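Local coordinates for protein diaminopimelate decarboxylase (Aquifex aeolicus, PDB 2P3E) that probably catalyses, as a pyridoxal 5'-phosphate-dependent homodimer, the decarboxylation of meso-diaminopimelate to L-lysine, the last step of lysine biosynthesis, at residues Asp57-Tyr62 with Lys275-Pro280; Val339-Val344 with Arg358-Val363; Glu6-Leu11 with Ser41-Glu46; Asn128-Gln133 with Ala152-Pro157; Ala119-Ile124 with Gly143-Lys148. All blocks are in the same frame, centred on the assembly; numbering follows the deposited sequence.

Interaction 1: residues Asp57-Tyr62 with Lys275-Pro280; sequences DALICY and KIILEP
The Pro280 carbonyl O approaches the Tyr62 ring obliquely, 3.6 Å from CD1; the phenol reaches on to the backbone O of Asn67. In the pyrrolidine of Pro280, CG and CD face Ile60 CG2, the two side chains crossing at about a right angle, and CD sits 3.4 Å from Cys61 O. Ile60 and Leu278 lie side by side and point the same way, CD1 of the first 4.1 Å from CB of the second, under Phe48 and Tyr51 of helix 41-54. The other face of the sheet carries Leu59 and Ile277, with Cys61 SG 3.7 Å from Ile277 CG2. Three parallel-strand bonds join the backbones, Leu59 N to Ile276 O, Leu278 N to Leu59 O and Cys61 N to Leu278 O, the last 2.7 Å long. Lys275 reaches across to the loop before the other strand, and a bend at its last torsion (84°) lets NZ hydrogen-bond to Asp57 O at 2.7 Å, well above that carbonyl's plane. The pairing of strands 59-63 and 275-278, first and last, closes the alpha/beta (TIM-type) barrel; Glu279 and Pro280 belong to the probable pyridoxal phosphate site.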
# COMPACT_ATOMS: atom_id res chain seq x y z
N ASP B 57 -33.38 14.32 8.41
CA ASP B 57 -33.81 13.37 9.42
C ASP B 57 -32.92 12.11 9.45
O ASP B 57 -33.13 11.21 10.27
CB ASP B 57 -35.29 12.99 9.16
CG ASP B 57 -36.20 14.22 9.08
OD1 ASP B 57 -36.09 15.10 9.96
OD2 ASP B 57 -37.02 14.31 8.14
N ALA B 58 -31.91 12.08 8.58
CA ALA B 58 -31.01 10.93 8.45
C ALA B 58 -29.79 10.99 9.38
O ALA B 58 -29.30 12.06 9.70
CB ALA B 58 -30.53 10.76 7.00
N LEU B 59 -29.29 9.82 9.75
CA LEU B 59 -27.99 9.71 10.39
C LEU B 59 -26.93 9.65 9.29
O LEU B 59 -26.95 8.74 8.45
CB LEU B 59 -27.88 8.46 11.26
CG LEU B 59 -26.48 8.14 11.83
CD1 LEU B 59 -26.04 9.25 12.79
CD2 LEU B 59 -26.49 6.79 12.51
N ILE B 60 -26.01 10.60 9.30
CA ILE B 60 -24.93 10.64 8.33
C ILE B 60 -23.66 10.03 8.95
O ILE B 60 -23.01 10.65 9.78
CB ILE B 60 -24.68 12.07 7.80
CG1 ILE B 60 -25.99 12.73 7.36
CG2 ILE B 60 -23.61 12.07 6.66
CD1 ILE B 60 -26.78 11.96 6.26
N CYS B 61 -23.35 8.80 8.55
CA CYS B 61 -22.19 8.08 9.10
C CYS B 61 -20.98 8.25 8.19
O CYS B 61 -20.98 7.73 7.07
CB CYS B 61 -22.51 6.60 9.23
SG CYS B 61 -23.60 6.17 10.60
N TYR B 62 -19.96 8.95 8.66
CA TYR B 62 -18.73 9.10 7.87
C TYR B 62 -18.03 7.75 7.67
O TYR B 62 -17.82 7.02 8.63
CB TYR B 62 -17.78 10.13 8.51
CG TYR B 62 -16.41 10.10 7.90
CD1 TYR B 62 -16.22 10.36 6.53
CD2 TYR B 62 -15.30 9.75 8.68
CE1 TYR B 62 -14.94 10.31 5.96
CE2 TYR B 62 -14.03 9.68 8.11
CZ TYR B 62 -13.87 9.96 6.76
OH TYR B 62 -12.62 9.89 6.21
N LYS B 275 -35.66 5.13 10.18
CA LYS B 275 -34.63 6.17 10.10
C LYS B 275 -33.62 5.75 9.05
O LYS B 275 -33.17 4.59 9.03
CB LYS B 275 -33.95 6.38 11.45
CG LYS B 275 -32.96 7.58 11.49
CD LYS B 275 -32.74 8.05 12.90
CE LYS B 275 -31.69 9.14 12.98
NZ LYS B 275 -32.29 10.49 12.70
N ILE B 276 -33.27 6.70 8.18
CA ILE B 276 -32.37 6.44 7.05
C ILE B 276 -30.94 6.71 7.53
O ILE B 276 -30.71 7.63 8.30
CB ILE B 276 -32.72 7.33 5.84
CG1 ILE B 276 -34.23 7.21 5.46
CG2 ILE B 276 -31.78 7.04 4.63
CD1 ILE B 276 -34.74 5.76 5.26
N ILE B 277 -30.02 5.85 7.10
CA ILE B 277 -28.60 6.03 7.39
C ILE B 277 -27.87 6.10 6.05
O ILE B 277 -28.14 5.30 5.16
CB ILE B 277 -28.03 4.88 8.25
CG1 ILE B 277 -28.83 4.74 9.57
CG2 ILE B 277 -26.51 5.11 8.56
CD1 ILE B 277 -28.36 3.58 10.48
N LEU B 278 -27.00 7.09 5.91
CA LEU B 278 -26.10 7.20 4.75
C LEU B 278 -24.66 7.08 5.23
O LEU B 278 -24.35 7.48 6.36
CB LEU B 278 -26.27 8.55 4.03
CG LEU B 278 -27.61 8.93 3.39
CD1 LEU B 278 -27.43 10.21 2.59
CD2 LEU B 278 -28.03 7.88 2.47
N GLU B 279 -23.78 6.57 4.37
CA GLU B 279 -22.38 6.32 4.73
C GLU B 279 -21.34 6.98 3.79
O GLU B 279 -20.47 6.29 3.26
CB GLU B 279 -22.13 4.81 4.78
CG GLU B 279 -23.11 4.06 5.68
CD GLU B 279 -22.96 2.55 5.59
OE1 GLU B 279 -22.68 2.03 4.48
OE2 GLU B 279 -23.15 1.89 6.62
N PRO B 280 -21.39 8.32 3.63
CA PRO B 280 -20.46 8.89 2.65
C PRO B 280 -19.01 8.89 3.15
O PRO B 280 -18.77 9.19 4.33
CB PRO B 280 -20.96 10.34 2.51
CG PRO B 280 -21.57 10.64 3.83
CD PRO B 280 -22.21 9.36 4.29
O HOH W 1 -34.45 9.22 8.48

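Interaction 2: residues Val339-Val344 with Arg358-Val363; sequences VVADIV and REIEEV
Four backbone hydrogen bonds join Val339 to Ile360 and Ala341 to Arg358, each pair bonding both ways; Val339 N to Ile360 O, at 2.7 Å and 170°, is short and nearly straight. Val340 and Glu359 form the non-hydrogen-bonded pair between them, where CA-H groups point at the carbonyls of Arg358 and Val339. Apolar contacts gather on the face of Ala341 and Ile360: Ile343 and Ile360 reach toward each other tip to tip, CD1 to CD1 3.8 Å, and Ile328 covers both. CG1 anti to the backbone N (-168°) directs Ile360 CD1 there. Two glutamates touch valine methyls with carboxylate oxygens as well as carbon: Glu359 folds back at chi2 and sets OE2 3.3 Å from Val340 CG2, while Glu362 crosses Val339 at about a right angle. The Arg358 guanidinium finds partners outside the two strands, NH1 at His326 O and the cation at the Tyr325 ring. Antiparallel and strongly twisted, their short axes 110° apart, the two strands form a long-looped beta-hairpin of the mixed sheet.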
# COMPACT_ATOMS: atom_id res chain seq x y z
N VAL B 339 3.82 20.75 -21.77
CA VAL B 339 4.42 19.56 -22.35
C VAL B 339 3.61 18.34 -21.95
O VAL B 339 2.89 18.36 -20.95
CB VAL B 339 5.91 19.35 -21.91
CG1 VAL B 339 6.81 20.38 -22.59
CG2 VAL B 339 6.06 19.38 -20.36
N VAL B 340 3.74 17.27 -22.74
CA VAL B 340 3.17 15.99 -22.38
C VAL B 340 4.27 15.23 -21.64
O VAL B 340 5.37 15.06 -22.17
CB VAL B 340 2.71 15.20 -23.62
CG1 VAL B 340 2.19 13.83 -23.21
CG2 VAL B 340 1.66 15.98 -24.36
N ALA B 341 3.96 14.79 -20.42
CA ALA B 341 4.94 14.17 -19.55
C ALA B 341 4.36 13.02 -18.75
O ALA B 341 3.14 12.95 -18.51
CB ALA B 341 5.53 15.23 -18.59
N ASP B 342 5.24 12.09 -18.36
CA ASP B 342 4.97 11.14 -17.29
C ASP B 342 5.44 11.77 -15.98
O ASP B 342 6.60 12.18 -15.86
CB ASP B 342 5.72 9.83 -17.49
CG ASP B 342 5.11 8.96 -18.58
OD1 ASP B 342 4.15 9.36 -19.29
OD2 ASP B 342 5.60 7.82 -18.70
N ILE B 343 4.54 11.85 -15.00
CA ILE B 343 4.89 12.45 -13.71
C ILE B 343 5.05 11.26 -12.79
O ILE B 343 4.09 10.56 -12.48
CB ILE B 343 3.80 13.43 -13.22
CG1 ILE B 343 3.66 14.57 -14.24
CG2 ILE B 343 4.16 13.99 -11.79
CD1 ILE B 343 2.41 15.39 -14.05
N VAL B 344 6.29 11.01 -12.39
CA VAL B 344 6.62 9.73 -11.75
C VAL B 344 7.31 9.98 -10.40
O VAL B 344 7.93 11.02 -10.20
CB VAL B 344 7.53 8.88 -12.67
CG1 VAL B 344 6.79 8.54 -14.00
CG2 VAL B 344 8.85 9.61 -12.96
N ARG B 358 0.55 13.11 -19.67
CA ARG B 358 -0.31 14.18 -19.21
C ARG B 358 0.22 15.54 -19.62
O ARG B 358 1.43 15.81 -19.50
CB ARG B 358 -0.48 14.13 -17.69
CG ARG B 358 -1.48 15.12 -17.12
CD ARG B 358 -2.96 14.69 -17.30
NE ARG B 358 -3.22 13.34 -16.76
CZ ARG B 358 -3.41 13.08 -15.47
NH1 ARG B 358 -3.42 14.07 -14.57
NH2 ARG B 358 -3.62 11.82 -15.06
N GLU B 359 -0.69 16.41 -20.06
CA GLU B 359 -0.36 17.79 -20.37
C GLU B 359 -0.17 18.58 -19.09
O GLU B 359 -1.00 18.53 -18.17
CB GLU B 359 -1.47 18.44 -21.21
CG GLU B 359 -1.42 18.05 -22.69
CD GLU B 359 -0.36 18.81 -23.49
OE1 GLU B 359 0.45 19.57 -22.90
OE2 GLU B 359 -0.35 18.63 -24.73
N ILE B 360 0.95 19.29 -19.02
CA ILE B 360 1.28 20.10 -17.86
C ILE B 360 2.26 21.20 -18.26
O ILE B 360 3.10 21.00 -19.14
CB ILE B 360 1.89 19.24 -16.72
CG1 ILE B 360 1.96 20.05 -15.42
CG2 ILE B 360 3.26 18.67 -17.13
CD1 ILE B 360 2.37 19.21 -14.19
N GLU B 361 2.12 22.35 -17.63
CA GLU B 361 3.07 23.46 -17.76
C GLU B 361 4.45 22.90 -17.50
O GLU B 361 4.64 22.06 -16.59
CB GLU B 361 2.73 24.51 -16.72
CG GLU B 361 2.91 25.93 -17.15
CD GLU B 361 2.36 26.91 -16.13
OE1 GLU B 361 1.13 26.91 -15.86
OE2 GLU B 361 3.16 27.70 -15.61
N GLU B 362 5.41 23.33 -18.31
CA GLU B 362 6.80 22.96 -18.10
C GLU B 362 7.13 23.43 -16.68
O GLU B 362 6.83 24.58 -16.32
CB GLU B 362 7.72 23.65 -19.12
CG GLU B 362 7.70 23.00 -20.49
CD GLU B 362 8.65 23.66 -21.48
OE1 GLU B 362 8.99 24.85 -21.30
OE2 GLU B 362 9.06 22.97 -22.43
N VAL B 363 7.68 22.53 -15.88
CA VAL B 363 8.10 22.85 -14.51
C VAL B 363 9.55 22.46 -14.35
O VAL B 363 10.05 21.60 -15.06
CB VAL B 363 7.22 22.12 -13.45
CG1 VAL B 363 5.85 22.80 -13.33
CG2 VAL B 363 7.10 20.61 -13.76

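Interaction 3: residues Glu6-Leu11 with Ser41-Glu46; sequences EYNPYL and SNFIKE
Asn8 meets the Phe43 ring obliquely, the side chains crossing at a slant with the amide and ring planes 35° apart and Asn8 ND2 3.5 Å from Phe43 CD1. The ring gets there because Phe43 holds CG anti to its own backbone N (-173°), which sends it off the flank of helix 41-54 toward the incoming loop. Pro9 comes to the same ring from its rim: CD lies near the ring plane, 3.9 Å from CD1, and the two side chains are roughly perpendicular. Tyr7 O draws up to Phe43 CE1 at 3.9 Å, also obliquely. Tyr10 lies against the helix at Asn42, Phe43 and Glu46. It crosses Asn42 at about a right angle, CZ and OH each 3.6 Å from Asn42 CB, and the ring and Asn42 amide planes differ by 29°. Glu46 approaches the phenol from the opposite direction, but the modelled spacing of Tyr10 OH and Glu46 OE2 is too short to be credible, so the placement of this carboxylate remains doubtful. The loop is stiffened from within by an Asx turn, Asn8 OD1 accepting from Tyr10 N at 2.9 Å, inside a type I turn that ends at Leu11. With OD1 used for this turn and ND2 bonded to Asn287 O, both polar atoms of the Asn8 amide are bonded to backbone atoms, which fixes its rotation where it packs on Phe43.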
# COMPACT_ATOMS: atom_id res chain seq x y z
N GLU B 6 -14.34 24.12 -9.40
CA GLU B 6 -15.19 22.95 -9.57
C GLU B 6 -14.68 21.78 -8.74
O GLU B 6 -15.48 20.98 -8.26
CB GLU B 6 -15.28 22.53 -11.04
CG GLU B 6 -16.07 23.52 -11.92
CD GLU B 6 -16.06 23.13 -13.38
OE1 GLU B 6 -15.33 22.20 -13.77
OE2 GLU B 6 -16.79 23.78 -14.15
N TYR B 7 -13.36 21.69 -8.59
CA TYR B 7 -12.77 20.69 -7.70
C TYR B 7 -12.99 21.06 -6.25
O TYR B 7 -13.52 20.26 -5.46
CB TYR B 7 -11.27 20.52 -8.01
CG TYR B 7 -11.00 19.74 -9.26
CD1 TYR B 7 -11.09 18.35 -9.25
CD2 TYR B 7 -10.66 20.38 -10.46
CE1 TYR B 7 -10.87 17.61 -10.39
CE2 TYR B 7 -10.43 19.65 -11.61
CZ TYR B 7 -10.53 18.26 -11.57
OH TYR B 7 -10.29 17.50 -12.68
N ASN B 8 -12.62 22.29 -5.90
CA ASN B 8 -12.69 22.77 -4.53
C ASN B 8 -12.79 24.30 -4.58
O ASN B 8 -11.86 24.96 -5.05
CB ASN B 8 -11.46 22.32 -3.72
CG ASN B 8 -11.57 22.63 -2.23
OD1 ASN B 8 -12.04 23.70 -1.84
ND2 ASN B 8 -11.11 21.70 -1.38
N PRO B 9 -13.92 24.87 -4.11
CA PRO B 9 -14.08 26.31 -4.29
C PRO B 9 -13.19 27.15 -3.38
O PRO B 9 -13.16 28.37 -3.51
CB PRO B 9 -15.57 26.54 -3.97
CG PRO B 9 -15.92 25.45 -3.05
CD PRO B 9 -15.08 24.26 -3.44
N TYR B 10 -12.44 26.49 -2.49
CA TYR B 10 -11.45 27.17 -1.65
C TYR B 10 -10.06 27.24 -2.30
O TYR B 10 -9.15 27.84 -1.74
CB TYR B 10 -11.38 26.56 -0.25
CG TYR B 10 -12.66 26.79 0.51
CD1 TYR B 10 -12.88 28.02 1.14
CD2 TYR B 10 -13.66 25.81 0.57
CE1 TYR B 10 -14.04 28.27 1.82
CE2 TYR B 10 -14.84 26.05 1.25
CZ TYR B 10 -15.02 27.30 1.88
OH TYR B 10 -16.16 27.60 2.58
N LEU B 11 -9.94 26.65 -3.49
CA LEU B 11 -8.71 26.72 -4.27
C LEU B 11 -8.76 27.90 -5.24
O LEU B 11 -9.77 28.12 -5.92
CB LEU B 11 -8.52 25.45 -5.11
CG LEU B 11 -7.89 24.18 -4.52
CD1 LEU B 11 -8.08 23.03 -5.51
CD2 LEU B 11 -6.41 24.40 -4.23
N SER B 41 -10.49 22.57 5.86
CA SER B 41 -11.45 22.38 6.93
C SER B 41 -12.88 22.73 6.48
O SER B 41 -13.82 21.96 6.71
CB SER B 41 -11.05 23.23 8.15
OG SER B 41 -11.91 22.99 9.23
N ASN B 42 -13.03 23.89 5.83
CA ASN B 42 -14.36 24.35 5.44
C ASN B 42 -14.98 23.53 4.32
O ASN B 42 -16.20 23.42 4.26
CB ASN B 42 -14.38 25.85 5.11
CG ASN B 42 -14.42 26.70 6.36
OD1 ASN B 42 -15.37 26.63 7.14
ND2 ASN B 42 -13.35 27.48 6.59
N PHE B 43 -14.15 22.98 3.45
CA PHE B 43 -14.66 22.03 2.44
C PHE B 43 -15.30 20.81 3.10
O PHE B 43 -16.42 20.41 2.74
CB PHE B 43 -13.58 21.59 1.44
CG PHE B 43 -14.12 20.75 0.30
CD1 PHE B 43 -14.57 21.36 -0.88
CD2 PHE B 43 -14.19 19.36 0.40
CE1 PHE B 43 -15.06 20.59 -1.93
CE2 PHE B 43 -14.67 18.58 -0.66
CZ PHE B 43 -15.11 19.21 -1.83
N ILE B 44 -14.58 20.20 4.05
CA ILE B 44 -15.07 19.02 4.77
C ILE B 44 -16.42 19.31 5.45
O ILE B 44 -17.39 18.56 5.28
CB ILE B 44 -14.04 18.49 5.80
CG1 ILE B 44 -12.77 17.99 5.10
CG2 ILE B 44 -14.64 17.36 6.62
CD1 ILE B 44 -11.58 17.79 6.03
N LYS B 45 -16.46 20.41 6.22
CA LYS B 45 -17.66 20.82 6.95
C LYS B 45 -18.84 21.04 6.01
O LYS B 45 -19.95 20.61 6.31
CB LYS B 45 -17.41 22.09 7.79
CG LYS B 45 -16.42 21.94 8.96
CD LYS B 45 -16.00 23.32 9.52
CE LYS B 45 -15.14 23.20 10.78
NZ LYS B 45 -15.00 24.53 11.45
N GLU B 46 -18.59 21.70 4.88
CA GLU B 46 -19.64 22.04 3.92
C GLU B 46 -20.18 20.83 3.15
O GLU B 46 -21.37 20.77 2.85
CB GLU B 46 -19.19 23.12 2.94
CG GLU B 46 -19.13 24.50 3.58
CD GLU B 46 -18.29 25.49 2.81
OE1 GLU B 46 -18.04 25.28 1.60
OE2 GLU B 46 -17.88 26.50 3.42

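Interaction 4: residues Asn128-Gln133 with Ala152-Pro157; sequences NVESRQ and AIRVNP
The Glu130 carboxylate lies across the extended chain of Arg154, OE2 being 3.0 Å from CD and 3.1 Å from NH1, toward the C-terminal ends of the two strands of the beta-alpha-beta crossover 126-129, 132-145, 149-156. The salt bridge is nearly straight (167°): NH1 meets OE2 on its syn side, and OE2 lies close to the guanidinium plane at its edge, although the two flat groups are turned 64° apart. A bend at chi2 of Glu130 (-74°) folds the acid back over the neighbouring strand. Glu130 OE1 takes Gly177 N and Arg154 NH2 gives to His204 O, so each group has a second hydrogen-bond partner in this buried setting. Glu130 O also accepts from Lys299 of the second subunit. Along the strands, Val129 N bonds to Ala152 O at 2.8 Å and Arg154 N to Val129 O at 3.0 Å, in parallel register. Val129 CB packs on Ile153 CD1 on the face turned to helix 132-145. On the other face, close to Glu279 of the probable cofactor site, Asn128 ND2 makes a weak bond to Asp240, whereas its buried OD1 has no polar partner and lies 3.3 Å from Ala152 CB.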
# COMPACT_ATOMS: atom_id res chain seq x y z
N ASN B 128 -23.74 -4.47 10.36
CA ASN B 128 -24.16 -4.84 9.01
C ASN B 128 -23.50 -6.15 8.63
O ASN B 128 -22.31 -6.21 8.28
CB ASN B 128 -23.87 -3.71 8.00
CG ASN B 128 -24.70 -2.47 8.28
OD1 ASN B 128 -25.88 -2.57 8.63
ND2 ASN B 128 -24.09 -1.30 8.11
N VAL B 129 -24.31 -7.21 8.70
CA VAL B 129 -23.84 -8.56 8.68
C VAL B 129 -23.64 -9.07 7.25
O VAL B 129 -24.50 -8.88 6.37
CB VAL B 129 -24.76 -9.51 9.52
CG1 VAL B 129 -24.33 -10.93 9.38
CG2 VAL B 129 -24.71 -9.13 11.01
N GLU B 130 -22.50 -9.72 7.07
CA GLU B 130 -21.98 -10.16 5.79
C GLU B 130 -22.09 -11.67 5.55
O GLU B 130 -21.89 -12.13 4.42
CB GLU B 130 -20.52 -9.71 5.66
CG GLU B 130 -20.33 -8.20 5.54
CD GLU B 130 -20.74 -7.63 4.18
OE1 GLU B 130 -21.07 -8.41 3.25
OE2 GLU B 130 -20.71 -6.40 4.05
N SER B 131 -22.39 -12.45 6.60
CA SER B 131 -22.60 -13.89 6.44
C SER B 131 -23.46 -14.51 7.54
O SER B 131 -23.64 -13.94 8.62
CB SER B 131 -21.25 -14.65 6.37
OG SER B 131 -20.56 -14.49 7.60
N ARG B 132 -23.99 -15.69 7.26
CA ARG B 132 -24.75 -16.44 8.25
C ARG B 132 -23.88 -16.94 9.40
O ARG B 132 -24.32 -17.00 10.55
CB ARG B 132 -25.43 -17.63 7.58
CG ARG B 132 -26.42 -18.33 8.51
CD ARG B 132 -27.26 -19.34 7.76
NE ARG B 132 -28.26 -18.71 6.90
CZ ARG B 132 -29.35 -19.33 6.45
NH1 ARG B 132 -29.58 -20.59 6.79
NH2 ARG B 132 -30.20 -18.69 5.67
N GLN B 133 -22.64 -17.34 9.10
CA GLN B 133 -21.72 -17.76 10.15
C GLN B 133 -21.44 -16.59 11.11
O GLN B 133 -21.38 -16.79 12.33
CB GLN B 133 -20.44 -18.33 9.54
CG GLN B 133 -19.54 -18.99 10.57
CD GLN B 133 -18.43 -19.81 9.96
OE1 GLN B 133 -18.05 -19.62 8.80
NE2 GLN B 133 -17.90 -20.75 10.74
N ALA B 152 -28.30 -5.71 11.03
CA ALA B 152 -28.92 -5.60 9.73
C ALA B 152 -28.26 -6.64 8.85
O ALA B 152 -27.10 -7.00 9.06
CB ALA B 152 -28.69 -4.22 9.15
N ILE B 153 -28.98 -7.11 7.83
CA ILE B 153 -28.34 -7.94 6.81
C ILE B 153 -27.91 -7.03 5.65
O ILE B 153 -28.70 -6.18 5.20
CB ILE B 153 -29.28 -9.08 6.28
CG1 ILE B 153 -29.71 -10.02 7.43
CG2 ILE B 153 -28.61 -9.89 5.14
CD1 ILE B 153 -28.58 -10.66 8.17
N ARG B 154 -26.67 -7.21 5.18
CA ARG B 154 -26.25 -6.53 3.97
C ARG B 154 -26.83 -7.22 2.74
O ARG B 154 -26.50 -8.38 2.47
CB ARG B 154 -24.74 -6.45 3.82
CG ARG B 154 -24.41 -5.56 2.60
CD ARG B 154 -22.96 -5.57 2.25
NE ARG B 154 -22.67 -4.78 1.05
CZ ARG B 154 -21.47 -4.26 0.79
NH1 ARG B 154 -20.47 -4.44 1.66
NH2 ARG B 154 -21.26 -3.57 -0.32
N VAL B 155 -27.68 -6.50 2.01
CA VAL B 155 -28.35 -7.05 0.84
C VAL B 155 -27.81 -6.44 -0.44
O VAL B 155 -27.46 -5.25 -0.45
CB VAL B 155 -29.92 -6.92 0.94
CG1 VAL B 155 -30.43 -7.51 2.27
CG2 VAL B 155 -30.38 -5.49 0.80
N ASN B 156 -27.69 -7.27 -1.48
CA ASN B 156 -27.29 -6.85 -2.82
C ASN B 156 -28.53 -6.76 -3.69
O ASN B 156 -29.06 -7.78 -4.14
CB ASN B 156 -26.33 -7.88 -3.44
CG ASN B 156 -25.05 -8.05 -2.65
OD1 ASN B 156 -24.66 -7.17 -1.87
ND2 ASN B 156 -24.39 -9.18 -2.85
N PRO B 157 -29.03 -5.54 -3.94
CA PRO B 157 -30.21 -5.41 -4.79
C PRO B 157 -29.89 -5.75 -6.25
O PRO B 157 -28.76 -5.46 -6.71
CB PRO B 157 -30.57 -3.92 -4.68
CG PRO B 157 -29.77 -3.38 -3.50
CD PRO B 157 -28.53 -4.23 -3.47
O HOH W 2 -24.92 -10.16 3.91

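Interaction 5: residues Ala119-Ile124 with Gly143-Lys148; sequences AVDSEI and GKLGKK
Lys147 gives the contact its largest share of buried surface through its methylenes. The chain slides past Val120 in the opposite direction, CB 4.1 Å from Val120 CG1 and CD 3.6 Å from Val120 O, and then lies along the helix end until CE is 3.6 Å from Asp121 O. A final bend at chi4 (-45°) carries NZ into acidic surroundings, but it stays 4.6 Å from Asp121 OD2, beyond a salt bridge; the position of Glu123 OE2 beside the same chain is doubtful. Val120 holds CG1 anti to the backbone N (168°) and thereby presents it to Leu145 CD2, 3.7 Å away, while its flank rests on Phe127 of strand 126-129. Leu145 CD2 also touches Asp121 OD2 at 3.5 Å, the two chains meeting at about a right angle. No direct hydrogen bond spans the segments. A water sits 2.8 Å from Val120 O and 2.7 Å from Lys148 O, a second accepts from Lys148 N, and Glu123 OE1 forms a salt bridge with Arg150. Helices 113-121 and 132-145 each finish in a Schellman motif, Glu123 and Gly146 taking positive phi, and their paired C-terminal ends form part of the helical layer round the alpha/beta barrel.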
# COMPACT_ATOMS: atom_id res chain seq x y z
N ALA B 119 -16.92 -4.36 19.77
CA ALA B 119 -18.05 -3.62 19.22
C ALA B 119 -19.35 -3.96 19.96
O ALA B 119 -20.16 -3.09 20.23
CB ALA B 119 -18.19 -3.88 17.72
N VAL B 120 -19.56 -5.23 20.28
CA VAL B 120 -20.76 -5.64 21.03
C VAL B 120 -20.72 -4.96 22.39
O VAL B 120 -21.69 -4.32 22.80
CB VAL B 120 -20.86 -7.18 21.16
CG1 VAL B 120 -21.94 -7.59 22.17
CG2 VAL B 120 -21.18 -7.79 19.80
N ASP B 121 -19.58 -5.06 23.07
CA ASP B 121 -19.36 -4.38 24.35
C ASP B 121 -19.57 -2.87 24.29
O ASP B 121 -20.11 -2.27 25.24
CB ASP B 121 -17.95 -4.70 24.86
CG ASP B 121 -17.90 -4.76 26.37
OD1 ASP B 121 -17.58 -3.72 26.98
OD2 ASP B 121 -18.21 -5.83 26.93
N SER B 122 -19.17 -2.25 23.17
CA SER B 122 -19.35 -0.83 22.99
C SER B 122 -20.81 -0.46 22.72
O SER B 122 -21.14 0.72 22.69
CB SER B 122 -18.46 -0.30 21.85
OG SER B 122 -17.08 -0.48 22.16
N GLU B 123 -21.67 -1.46 22.53
CA GLU B 123 -23.09 -1.22 22.21
C GLU B 123 -23.28 -0.31 20.97
O GLU B 123 -24.00 0.69 21.01
CB GLU B 123 -23.84 -0.66 23.44
CG GLU B 123 -23.89 -1.62 24.63
CD GLU B 123 -24.99 -2.70 24.53
OE1 GLU B 123 -25.70 -2.81 23.49
OE2 GLU B 123 -25.16 -3.45 25.51
N ILE B 124 -22.62 -0.67 19.87
CA ILE B 124 -22.73 0.14 18.64
C ILE B 124 -24.17 0.06 18.12
O ILE B 124 -24.92 -0.84 18.53
CB ILE B 124 -21.70 -0.30 17.56
CG1 ILE B 124 -21.95 -1.75 17.13
CG2 ILE B 124 -20.26 -0.07 18.05
CD1 ILE B 124 -21.31 -2.11 15.79
N GLY B 143 -24.21 -13.31 23.70
CA GLY B 143 -24.54 -14.18 24.83
C GLY B 143 -23.49 -14.18 25.94
O GLY B 143 -23.82 -13.98 27.11
N LYS B 144 -22.22 -14.34 25.54
CA LYS B 144 -21.10 -14.38 26.49
C LYS B 144 -20.93 -13.08 27.26
O LYS B 144 -20.42 -13.08 28.39
CB LYS B 144 -19.80 -14.75 25.76
CG LYS B 144 -19.66 -16.22 25.42
N LEU B 145 -21.35 -11.96 26.67
CA LEU B 145 -21.23 -10.65 27.30
C LEU B 145 -22.50 -10.26 28.05
O LEU B 145 -22.57 -9.20 28.67
CB LEU B 145 -20.85 -9.58 26.26
CG LEU B 145 -19.40 -9.39 25.80
CD1 LEU B 145 -18.74 -10.69 25.32
CD2 LEU B 145 -19.31 -8.34 24.69
N GLY B 146 -23.50 -11.14 28.01
CA GLY B 146 -24.85 -10.85 28.53
C GLY B 146 -25.43 -9.60 27.89
O GLY B 146 -26.10 -8.79 28.55
N LYS B 147 -25.16 -9.43 26.59
CA LYS B 147 -25.63 -8.25 25.87
C LYS B 147 -26.44 -8.69 24.65
O LYS B 147 -26.52 -9.88 24.35
CB LYS B 147 -24.45 -7.37 25.44
CG LYS B 147 -23.81 -6.55 26.57
CD LYS B 147 -23.07 -5.34 26.00
CE LYS B 147 -21.99 -4.82 26.93
NZ LYS B 147 -22.39 -4.72 28.35
N LYS B 148 -27.04 -7.72 23.98
CA LYS B 148 -27.64 -7.95 22.67
C LYS B 148 -26.79 -7.28 21.58
O LYS B 148 -26.24 -6.20 21.81
CB LYS B 148 -29.06 -7.36 22.62
CG LYS B 148 -30.04 -7.94 23.63
CD LYS B 148 -30.30 -9.41 23.41
CE LYS B 148 -31.43 -9.92 24.32
NZ LYS B 148 -32.73 -9.76 23.62
O HOH W 3 -24.08 -4.56 21.41
O HOH W 4 -27.32 -5.14 25.02

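In the fold
Interactions 1 and 4 are the buried ones: both knit parallel strands of the same barrel sheet and touch where Glu279 packs on Asn128, near the probable cofactor site. Interaction 4 is nested in the long loop that interaction 1 closes. Interaction 5 shares helix 132-145 with interaction 4, yet sits on the surface, where methylenes and waters replace strand hydrogen bonds. Interaction 3 is partly buried and joins the N-terminal loop to helix 41-54, which leads into the first strand of interaction 1, with ring and amide contacts in place of a ladder. Interaction 2, about 41 Å from interaction 1 between centres, is an antiparallel ladder in a different, mixed sheet.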